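Local coordinates for regulatory protein AsnC (Escherichia coli, PDB 2CG4), which activates transcription of asnA, regulates its own gene, and represses gidA expression at a post-transcriptional level, at residues L64-G69 with M112-D117; G73-S78 with S135-I140; E94-Y99 with F108-C113. The protein carries 1 engineered substitution. All blocks are in the same frame, centred on the assembly; numbering follows the deposited sequence.

All three contacts join neighbouring strands of one antiparallel sheet, and each also meets the second subunit. Contact 3 pairs 95-101 with 107-113 and is buried. Contact 2 pairs 68-76 with 133-147 at the other side of the sheet and is partly buried. Contact 1 lies at the surface, where 68-76 and 107-113 begin and end; it shares Met112 and Cys113 with contact 3. It mixes one backbone-bonded pair with side-chain contacts, chiefly an arginine against a tyrosine ring. Contact 2 rests on backbone bonds and meets the bound asparagine. Contact 3 adds aromatic rings and polar groups that reach the second subunit. Ile74 of contact 2 packs on Ile109 of contact 3.

Contact 1: L64-G69 with M112-D117; sequences LGYDVG and MCRSID
Arg114 and Tyr66 meet in an off-centre cation-pi contact. Arg114 CZ lies 4.4 Å from the centroid of the Tyr66 ring and well off its normal. The two planes are 39° apart, and Tyr66 CZ lies under the rim of the guanidinium. The Arg114 CB sets out away from the tyrosine; a modest twist at chi3 (-146°) and a turn at chi4 (-75°) bring the head back to it. On the way, CG passes over one face of the ring. The head also reaches Leu64 at its edge: Arg114 NH1 is 2.8 Å from Leu64 O, but the bond is bent and weak.

The backbone bonds follow. Val68 and Cys113 form an antiparallel hydrogen-bonded pair. Val68 N gives a bond of 3.2 Å to Cys113 O, and Cys113 N one of 2.9 Å to Val68 O. Gly69 and Met112 form the next, non-hydrogen-bonded pair. This is where the two central strands of the ferredoxin-like Lrp/AsnC effector domain meet at one end. Beyond it the chain 112-117 turns into helix 116-127, and Ser115 is the N-cap, its OG bonded to Ala118 N. Two CH...O contacts also cross: Tyr66 CA to Cys113 O and Arg114 CA to Gly65 O, each at 3.3 Å.

Apolar packing falls on both sheet faces. On the Met112 face, the methionine is bent at chi2 and chi3, and its CE comes 4.0 Å from Tyr66 CB. Its SD packs against Gly69 CA. Ile150 of the second subunit packs on Leu64, Tyr66 and Met112. On the Val68 face, Val68 CG2 touches Ile116 CG2 at 3.8 Å, and Ile116 of the third subunit also touches Val68.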
loop_
_atom_site.group_PDB
_atom_site.type_symbol
_atom_site.label_atom_id
_atom_site.label_comp_id
_atom_site.label_asym_id
_atom_site.label_seq_id
_atom_site.Cartn_x
_atom_site.Cartn_y
_atom_site.Cartn_z
ATOM N N LEU A 64 -1.918 2.346 -36.046
ATOM C CA LEU A 64 -2.412 1.024 -36.417
ATOM C C LEU A 64 -3.608 0.615 -35.563
ATOM O O LEU A 64 -4.119 -0.504 -35.683
ATOM C CB LEU A 64 -1.296 -0.013 -36.314
ATOM C CG LEU A 64 -0.264 0.022 -37.445
ATOM C CD1 LEU A 64 0.994 -0.746 -37.070
ATOM C CD2 LEU A 64 -0.867 -0.528 -38.738
ATOM N N GLY A 65 -4.050 1.528 -34.703
ATOM C CA GLY A 65 -5.261 1.325 -33.915
ATOM C C GLY A 65 -5.037 0.586 -32.604
ATOM O O GLY A 65 -5.949 -0.057 -32.080
ATOM N N TYR A 66 -3.823 0.673 -32.071
ATOM C CA TYR A 66 -3.569 0.248 -30.696
ATOM C C TYR A 66 -3.807 1.395 -29.714
ATOM O O TYR A 66 -2.887 2.127 -29.350
ATOM C CB TYR A 66 -2.159 -0.324 -30.563
ATOM C CG TYR A 66 -1.965 -1.622 -31.331
ATOM C CD1 TYR A 66 -1.667 -1.620 -32.691
ATOM C CD2 TYR A 66 -2.090 -2.847 -30.694
ATOM C CE1 TYR A 66 -1.492 -2.799 -33.385
ATOM C CE2 TYR A 66 -1.922 -4.034 -31.383
ATOM C CZ TYR A 66 -1.623 -4.003 -32.721
ATOM O OH TYR A 66 -1.457 -5.189 -33.392
ATOM N N ASP A 67 -5.060 1.541 -29.302
ATOM C CA ASP A 67 -5.500 2.662 -28.477
ATOM C C ASP A 67 -5.265 2.397 -26.997
ATOM O O ASP A 67 -5.205 3.331 -26.196
ATOM C CB ASP A 67 -6.991 2.936 -28.703
ATOM C CG ASP A 67 -7.288 3.445 -30.096
ATOM O OD1 ASP A 67 -6.566 4.352 -30.569
ATOM O OD2 ASP A 67 -8.251 2.940 -30.716
ATOM N N VAL A 68 -5.160 1.117 -26.639
ATOM C CA VAL A 68 -4.937 0.729 -25.248
ATOM C C VAL A 68 -3.634 -0.052 -25.054
ATOM O O VAL A 68 -3.602 -1.285 -25.149
ATOM C CB VAL A 68 -6.111 -0.079 -24.682
ATOM C CG1 VAL A 68 -5.851 -0.406 -23.233
ATOM C CG2 VAL A 68 -7.387 0.712 -24.803
ATOM N N GLY A 69 -2.564 0.677 -24.785
ATOM C CA GLY A 69 -1.360 0.076 -24.239
ATOM C C GLY A 69 -1.417 0.076 -22.730
ATOM O O GLY A 69 -2.075 0.918 -22.112
ATOM N N MET A 112 0.165 -4.473 -25.548
ATOM C CA MET A 112 -0.357 -3.523 -26.520
ATOM C C MET A 112 -1.636 -4.077 -27.119
ATOM O O MET A 112 -1.625 -5.147 -27.730
ATOM C CB MET A 112 0.669 -3.315 -27.627
ATOM C CG MET A 112 1.919 -2.586 -27.181
ATOM S SD MET A 112 1.543 -0.910 -26.651
ATOM C CE MET A 112 1.061 -0.156 -28.198
ATOM N N CYS A 113 -2.740 -3.362 -26.928
ATOM C CA CYS A 113 -4.055 -3.851 -27.356
ATOM C C CYS A 113 -4.818 -2.816 -28.175
ATOM O O CYS A 113 -4.538 -1.624 -28.106
ATOM C CB CYS A 113 -4.883 -4.280 -26.147
ATOM S SG CYS A 113 -4.497 -5.939 -25.563
ATOM N N ARG A 114 -5.796 -3.276 -28.943
ATOM C CA ARG A 114 -6.594 -2.383 -29.775
ATOM C C ARG A 114 -7.703 -1.655 -29.015
ATOM O O ARG A 114 -7.957 -0.468 -29.263
ATOM C CB ARG A 114 -7.176 -3.141 -30.962
ATOM C CG ARG A 114 -6.225 -3.246 -32.136
ATOM C CD ARG A 114 -6.780 -4.177 -33.200
ATOM N NE ARG A 114 -5.712 -4.916 -33.866
ATOM C CZ ARG A 114 -4.889 -4.381 -34.763
ATOM N NH1 ARG A 114 -5.016 -3.100 -35.096
ATOM N NH2 ARG A 114 -3.936 -5.121 -35.323
ATOM N N SER A 115 -8.356 -2.356 -28.089
ATOM C CA SER A 115 -9.466 -1.771 -27.330
ATOM C C SER A 115 -9.519 -2.333 -25.916
ATOM O O SER A 115 -8.874 -3.342 -25.622
ATOM C CB SER A 115 -10.791 -2.058 -28.034
ATOM O OG SER A 115 -11.069 -3.452 -28.015
ATOM N N ILE A 116 -10.301 -1.704 -25.039
ATOM C CA ILE A 116 -10.465 -2.264 -23.701
ATOM C C ILE A 116 -11.231 -3.588 -23.732
ATOM O O ILE A 116 -11.100 -4.397 -22.825
ATOM C CB ILE A 116 -11.065 -1.275 -22.649
ATOM C CG1 ILE A 116 -12.572 -1.458 -22.508
ATOM C CG2 ILE A 116 -10.689 0.180 -22.941
ATOM C CD1 ILE A 116 -13.041 -1.351 -21.078
ATOM N N ASP A 117 -12.010 -3.821 -24.784
ATOM C CA ASP A 117 -12.647 -5.124 -24.957
ATOM C C ASP A 117 -11.625 -6.222 -25.247
ATOM O O ASP A 117 -11.671 -7.285 -24.637
ATOM C CB ASP A 117 -13.736 -5.093 -26.041
ATOM C CG ASP A 117 -14.630 -6.334 -25.998
ATOM O OD1 ASP A 117 -15.300 -6.546 -24.960
ATOM O OD2 ASP A 117 -14.651 -7.108 -26.984
#

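Contact 2: G73-S78 with S135-I140; sequences GIILKS and STETLI. With ASN (asparagine), chain C.
Gly73 and Glu137 are joined by two backbone bonds. Gly73 N donates to Glu137 O at 2.8 Å, and Glu137 N returns a bond to Gly73 O at 3.0 Å. Ile75 and Ser135 repeat the pattern, with Ile75 N to Ser135 O at 2.9 Å and Ser135 N to Ile75 O at 3.1 Å. Between these pairs Ile74 stands beside Thr136 in a non-hydrogen-bonded pair. Their side chains point the same way, and Ile74 CG1 touches Thr136 CG2 at 3.9 Å.

On the other face, Ser135 OG sits between its backbone N and carbonyl carbon (chi1 54°). That brings it alongside Ile75, 3.4 Å from CB. Ile75 CD1 also reaches Glu137 OE1, at 3.7 Å. The other carboxylate oxygen of Glu137 is bonded to Tyr105 OH of the same chain, which probably helps to fix the group.

The strand 135-140 also faces the bound asparagine. Thr138 N donates to asparagine O at 2.9 Å. Thr136 OG1 appears to bond the other carboxylate oxygen, though the place of that atom is less sure. Farther out, Leu123 and Ile127 of helix 116-127 back Thr136. Thr101, Gly103, Tyr105 and Ser106 of the fourth subunit bind the ligand through their carbonyl oxygens. The outermost strand of this chain's ferredoxin-like sheet thus forms one wall of an effector site between subunits.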
loop_
_atom_site.group_PDB
_atom_site.type_symbol
_atom_site.label_atom_id
_atom_site.label_comp_id
_atom_site.label_asym_id
_atom_site.label_seq_id
_atom_site.Cartn_x
_atom_site.Cartn_y
_atom_site.Cartn_z
ATOM N N GLY A 73 1.673 -5.362 -13.717
ATOM C CA GLY A 73 2.524 -5.988 -12.716
ATOM C C GLY A 73 1.936 -7.344 -12.388
ATOM O O GLY A 73 0.762 -7.458 -12.064
ATOM N N ILE A 74 2.735 -8.387 -12.501
ATOM C CA ILE A 74 2.250 -9.728 -12.199
ATOM C C ILE A 74 2.722 -10.136 -10.810
ATOM O O ILE A 74 3.902 -10.019 -10.498
ATOM C CB ILE A 74 2.708 -10.742 -13.254
ATOM C CG1 ILE A 74 1.878 -10.579 -14.533
ATOM C CG2 ILE A 74 2.596 -12.168 -12.724
ATOM C CD1 ILE A 74 2.604 -9.875 -15.625
ATOM N N ILE A 75 1.784 -10.566 -9.968
ATOM C CA ILE A 75 2.124 -11.196 -8.706
ATOM C C ILE A 75 1.890 -12.713 -8.766
ATOM O O ILE A 75 0.792 -13.182 -9.085
ATOM C CB ILE A 75 1.355 -10.567 -7.519
ATOM C CG1 ILE A 75 1.701 -9.076 -7.381
ATOM C CG2 ILE A 75 1.679 -11.307 -6.224
ATOM C CD1 ILE A 75 0.651 -8.122 -7.980
ATOM N N LEU A 76 2.939 -13.465 -8.460
ATOM C CA LEU A 76 2.928 -14.911 -8.568
ATOM C C LEU A 76 2.606 -15.520 -7.212
ATOM O O LEU A 76 2.765 -14.861 -6.179
ATOM C CB LEU A 76 4.303 -15.404 -9.020
ATOM C CG LEU A 76 4.790 -14.984 -10.402
ATOM C CD1 LEU A 76 6.168 -15.531 -10.631
ATOM C CD2 LEU A 76 3.832 -15.453 -11.473
ATOM N N LYS A 77 2.173 -16.781 -7.211
ATOM C CA LYS A 77 1.710 -17.416 -5.989
ATOM C C LYS A 77 2.906 -17.715 -5.129
ATOM O O LYS A 77 2.818 -17.749 -3.900
ATOM C CB LYS A 77 0.952 -18.704 -6.303
ATOM C CG LYS A 77 -0.475 -18.469 -6.788
ATOM C CD LYS A 77 -0.989 -19.676 -7.534
ATOM C CE LYS A 77 -2.375 -19.423 -8.064
ATOM N NZ LYS A 77 -2.842 -20.559 -8.913
ATOM N N SER A 78 4.031 -17.928 -5.796
ATOM C CA SER A 78 5.305 -18.110 -5.131
ATOM C C SER A 78 6.416 -17.700 -6.096
ATOM O O SER A 78 6.265 -17.809 -7.312
ATOM C CB SER A 78 5.454 -19.569 -4.676
ATOM O OG SER A 78 6.082 -20.376 -5.658
ATOM N N SER A 135 -2.282 -12.632 -8.881
ATOM C CA SER A 135 -2.980 -11.404 -9.278
ATOM C C SER A 135 -2.235 -10.638 -10.362
ATOM O O SER A 135 -1.027 -10.796 -10.527
ATOM C CB SER A 135 -3.229 -10.504 -8.068
ATOM O OG SER A 135 -2.021 -10.236 -7.377
ATOM N N THR A 136 -2.978 -9.829 -11.110
ATOM C CA THR A 136 -2.392 -8.799 -11.948
ATOM C C THR A 136 -2.802 -7.406 -11.475
ATOM O O THR A 136 -3.818 -7.246 -10.811
ATOM C CB THR A 136 -2.770 -8.982 -13.437
ATOM O OG1 THR A 136 -4.187 -9.188 -13.578
ATOM C CG2 THR A 136 -2.014 -10.141 -14.028
ATOM N N GLU A 137 -2.002 -6.404 -11.802
ATOM C CA GLU A 137 -2.399 -4.993 -11.631
ATOM C C GLU A 137 -1.991 -4.257 -12.880
ATOM O O GLU A 137 -0.799 -4.122 -13.145
ATOM C CB GLU A 137 -1.678 -4.365 -10.453
ATOM C CG GLU A 137 -2.339 -4.585 -9.116
ATOM C CD GLU A 137 -1.435 -4.193 -7.962
ATOM O OE1 GLU A 137 -1.213 -5.047 -7.075
ATOM O OE2 GLU A 137 -0.941 -3.038 -7.949
ATOM N N THR A 138 -2.958 -3.813 -13.673
ATOM C CA THR A 138 -2.610 -3.209 -14.942
ATOM C C THR A 138 -2.763 -1.667 -14.915
ATOM O O THR A 138 -3.773 -1.147 -14.424
ATOM C CB THR A 138 -3.312 -3.919 -16.149
ATOM O OG1 THR A 138 -4.343 -3.107 -16.700
ATOM C CG2 THR A 138 -3.902 -5.244 -15.740
ATOM N N LEU A 139 -1.724 -0.967 -15.392
ATOM C CA LEU A 139 -1.667 0.513 -15.448
ATOM C C LEU A 139 -1.918 1.028 -16.874
ATOM O O LEU A 139 -1.023 1.016 -17.715
ATOM C CB LEU A 139 -0.296 1.022 -14.993
ATOM C CG LEU A 139 0.160 0.882 -13.535
ATOM C CD1 LEU A 139 0.188 -0.588 -13.082
ATOM C CD2 LEU A 139 1.533 1.506 -13.394
ATOM N N ILE A 140 -3.134 1.484 -17.142
ATOM C CA ILE A 140 -3.521 1.825 -18.494
ATOM C C ILE A 140 -2.889 3.147 -18.903
ATOM O O ILE A 140 -2.940 4.140 -18.157
ATOM C CB ILE A 140 -5.054 1.861 -18.637
ATOM C CG1 ILE A 140 -5.615 0.443 -18.497
ATOM C CG2 ILE A 140 -5.474 2.490 -19.962
ATOM C CD1 ILE A 140 -6.805 0.156 -19.389
HETATM N N ASN C . -6.900 -6.083 -11.075
HETATM C CA ASN C . -6.584 -6.716 -12.389
HETATM C C ASN C . -5.588 -5.922 -13.189
HETATM O O ASN C . -5.652 -4.688 -13.255
HETATM C CB ASN C . -7.845 -6.930 -13.207
HETATM C CG ASN C . -8.746 -7.958 -12.595
HETATM O OD1 ASN C . -8.344 -9.101 -12.372
HETATM N ND2 ASN C . -9.968 -7.558 -12.295
HETATM O OXT ASN C . -4.689 -6.526 -13.760
#

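Contact 3: E94-Y99 with F108-C113; sequences EVTEAY and FIKVMC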
loop_
_atom_site.group_PDB
_atom_site.type_symbol
_atom_site.label_atom_id
_atom_site.label_comp_id
_atom_site.label_asym_id
_atom_site.label_seq_id
_atom_site.Cartn_x
_atom_site.Cartn_y
_atom_site.Cartn_z
ATOM N N GLU A 94 0.682 -10.093 -27.664
ATOM C CA GLU A 94 0.241 -8.816 -27.112
ATOM C C GLU A 94 1.231 -8.293 -26.063
ATOM O O GLU A 94 1.292 -7.084 -25.785
ATOM C CB GLU A 94 -1.170 -8.952 -26.526
ATOM C CG GLU A 94 -1.571 -10.392 -26.219
ATOM C CD GLU A 94 -2.215 -11.106 -27.399
ATOM O OE1 GLU A 94 -2.893 -10.433 -28.200
ATOM O OE2 GLU A 94 -2.059 -12.342 -27.519
ATOM N N VAL A 95 2.014 -9.220 -25.507
ATOM C CA VAL A 95 3.129 -8.894 -24.626
ATOM C C VAL A 95 4.351 -8.508 -25.438
ATOM O O VAL A 95 5.013 -9.388 -26.006
ATOM C CB VAL A 95 3.539 -10.098 -23.777
ATOM C CG1 VAL A 95 4.671 -9.714 -22.846
ATOM C CG2 VAL A 95 2.338 -10.673 -23.009
ATOM N N THR A 96 4.662 -7.210 -25.468
ATOM C CA THR A 96 5.789 -6.702 -26.212
ATOM C C THR A 96 7.079 -6.555 -25.385
ATOM O O THR A 96 8.170 -6.420 -25.940
ATOM C CB THR A 96 5.461 -5.332 -26.848
ATOM O OG1 THR A 96 5.005 -4.430 -25.835
ATOM C CG2 THR A 96 4.388 -5.473 -27.924
ATOM N N GLU A 97 6.963 -6.553 -24.061
ATOM C CA GLU A 97 8.126 -6.316 -23.211
ATOM C C GLU A 97 7.872 -7.015 -21.908
ATOM O O GLU A 97 6.724 -7.239 -21.539
ATOM C CB GLU A 97 8.306 -4.818 -22.928
ATOM C CG GLU A 97 8.402 -3.949 -24.156
ATOM C CD GLU A 97 8.782 -2.499 -23.830
ATOM O OE1 GLU A 97 8.744 -2.112 -22.639
ATOM O OE2 GLU A 97 9.113 -1.741 -24.770
ATOM N N ALA A 98 8.931 -7.327 -21.177
ATOM C CA ALA A 98 8.760 -7.901 -19.856
ATOM C C ALA A 98 10.030 -7.677 -19.104
ATOM O O ALA A 98 11.118 -7.705 -19.690
ATOM C CB ALA A 98 8.463 -9.416 -19.940
ATOM N N TYR A 99 9.898 -7.481 -17.800
ATOM C CA TYR A 99 11.020 -7.073 -17.001
ATOM C C TYR A 99 10.956 -7.791 -15.683
ATOM O O TYR A 99 9.874 -8.041 -15.143
ATOM C CB TYR A 99 10.961 -5.572 -16.728
ATOM C CG TYR A 99 11.027 -4.703 -17.954
ATOM C CD1 TYR A 99 9.869 -4.314 -18.616
ATOM C CD2 TYR A 99 12.253 -4.252 -18.439
ATOM C CE1 TYR A 99 9.933 -3.496 -19.732
ATOM C CE2 TYR A 99 12.327 -3.444 -19.545
ATOM C CZ TYR A 99 11.170 -3.068 -20.185
ATOM O OH TYR A 99 11.250 -2.246 -21.280
ATOM N N PHE A 108 7.027 -7.422 -14.576
ATOM C CA PHE A 108 6.395 -6.205 -15.051
ATOM C C PHE A 108 6.429 -6.253 -16.584
ATOM O O PHE A 108 7.494 -6.383 -17.175
ATOM C CB PHE A 108 7.159 -4.985 -14.506
ATOM C CG PHE A 108 6.449 -3.671 -14.691
ATOM C CD1 PHE A 108 5.201 -3.447 -14.116
ATOM C CD2 PHE A 108 7.041 -2.645 -15.412
ATOM C CE1 PHE A 108 4.540 -2.234 -14.274
ATOM C CE2 PHE A 108 6.392 -1.418 -15.577
ATOM C CZ PHE A 108 5.135 -1.218 -15.005
ATOM N N ILE A 109 5.268 -6.184 -17.220
ATOM C CA ILE A 109 5.166 -6.402 -18.654
ATOM C C ILE A 109 4.409 -5.257 -19.294
ATOM O O ILE A 109 3.608 -4.599 -18.645
ATOM C CB ILE A 109 4.445 -7.743 -19.017
ATOM C CG1 ILE A 109 2.952 -7.649 -18.714
ATOM C CG2 ILE A 109 5.087 -8.935 -18.295
ATOM C CD1 ILE A 109 2.172 -8.958 -18.951
ATOM N N LYS A 110 4.689 -5.022 -20.573
ATOM C CA LYS A 110 3.846 -4.188 -21.417
ATOM C C LYS A 110 2.990 -5.056 -22.316
ATOM O O LYS A 110 3.502 -5.981 -22.946
ATOM C CB LYS A 110 4.703 -3.279 -22.280
ATOM C CG LYS A 110 4.124 -1.917 -22.481
ATOM C CD LYS A 110 4.806 -1.234 -23.636
ATOM C CE LYS A 110 4.495 0.263 -23.659
ATOM N NZ LYS A 110 5.326 0.933 -24.702
ATOM N N VAL A 111 1.687 -4.781 -22.359
ATOM C CA VAL A 111 0.863 -5.336 -23.416
ATOM C C VAL A 111 0.195 -4.247 -24.238
ATOM O O VAL A 111 -0.241 -3.228 -23.709
ATOM C CB VAL A 111 -0.134 -6.417 -22.906
ATOM C CG1 VAL A 111 0.224 -6.849 -21.499
ATOM C CG2 VAL A 111 -1.575 -5.955 -23.009
ATOM N N MET A 112 0.165 -4.473 -25.548
ATOM C CA MET A 112 -0.357 -3.523 -26.520
ATOM C C MET A 112 -1.636 -4.077 -27.119
ATOM O O MET A 112 -1.625 -5.147 -27.730
ATOM C CB MET A 112 0.669 -3.315 -27.627
ATOM C CG MET A 112 1.919 -2.586 -27.181
ATOM S SD MET A 112 1.543 -0.910 -26.651
ATOM C CE MET A 112 1.061 -0.156 -28.198
ATOM N N CYS A 113 -2.740 -3.362 -26.928
ATOM C CA CYS A 113 -4.055 -3.851 -27.356
ATOM C C CYS A 113 -4.818 -2.816 -28.175
ATOM O O CYS A 113 -4.538 -1.624 -28.106
ATOM C CB CYS A 113 -4.883 -4.280 -26.147
ATOM S SG CYS A 113 -4.497 -5.939 -25.563
HETATM O O HOH W 1 -2.609 -7.466 -29.874
#
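The Tyr99 ring meets Phe108 at its edge. Phe108 O lies near the ring plane, 3.5 Å from Tyr99 CD1. Glu97 OE1 is also in that plane, and Tyr99 OH donates to it at 2.9 Å. The hydroxyl meets Glu97 OE1 from above the carboxylate plane. The Phe108 ring lies almost parallel to that of Phe71 in the same chain. Phe71 of the second subunit meets both Phe108 and Tyr99 edge-to-face.

The backbones pair as an antiparallel hairpin. Phe108 N to Tyr99 O is nearly straight (172°), while the return bond from Tyr99 N to Phe108 O is weak. A beta bulge sets both Thr96 and Glu97 against Lys110. Thr96 N donates to Lys110 O at 3.0 Å, and Lys110 N donates to Glu97 O at 3.2 Å. Past the bulge, Met112 N donates to Glu94 O at 2.9 Å. Glu97 and Ala98 also pair antiparallel with a strand of the second subunit, extending the sheet across the interface.

Lys110 and Glu97 lie side by side and point the same way, their CB atoms 4.0 Å apart. Thr96 OG1 touches Lys110 CB from across. On the opposite face Ala98 CB packs on Ile109 CG2 at 3.8 Å. Near the open end, Glu94 OE2 forms a salt bridge with Lys126 of helix 116-127.

Lys110 NZ bonds Tyr99 OH of the second subunit, and Tyr99 OH here bonds Lys110 NZ of that subunit. Glu97 OE2 is 4.6 Å from Lys110 NZ, not in contact. The nearby lysine and the tyrosine hydroxyl probably help Glu97 to stay charged in its buried place.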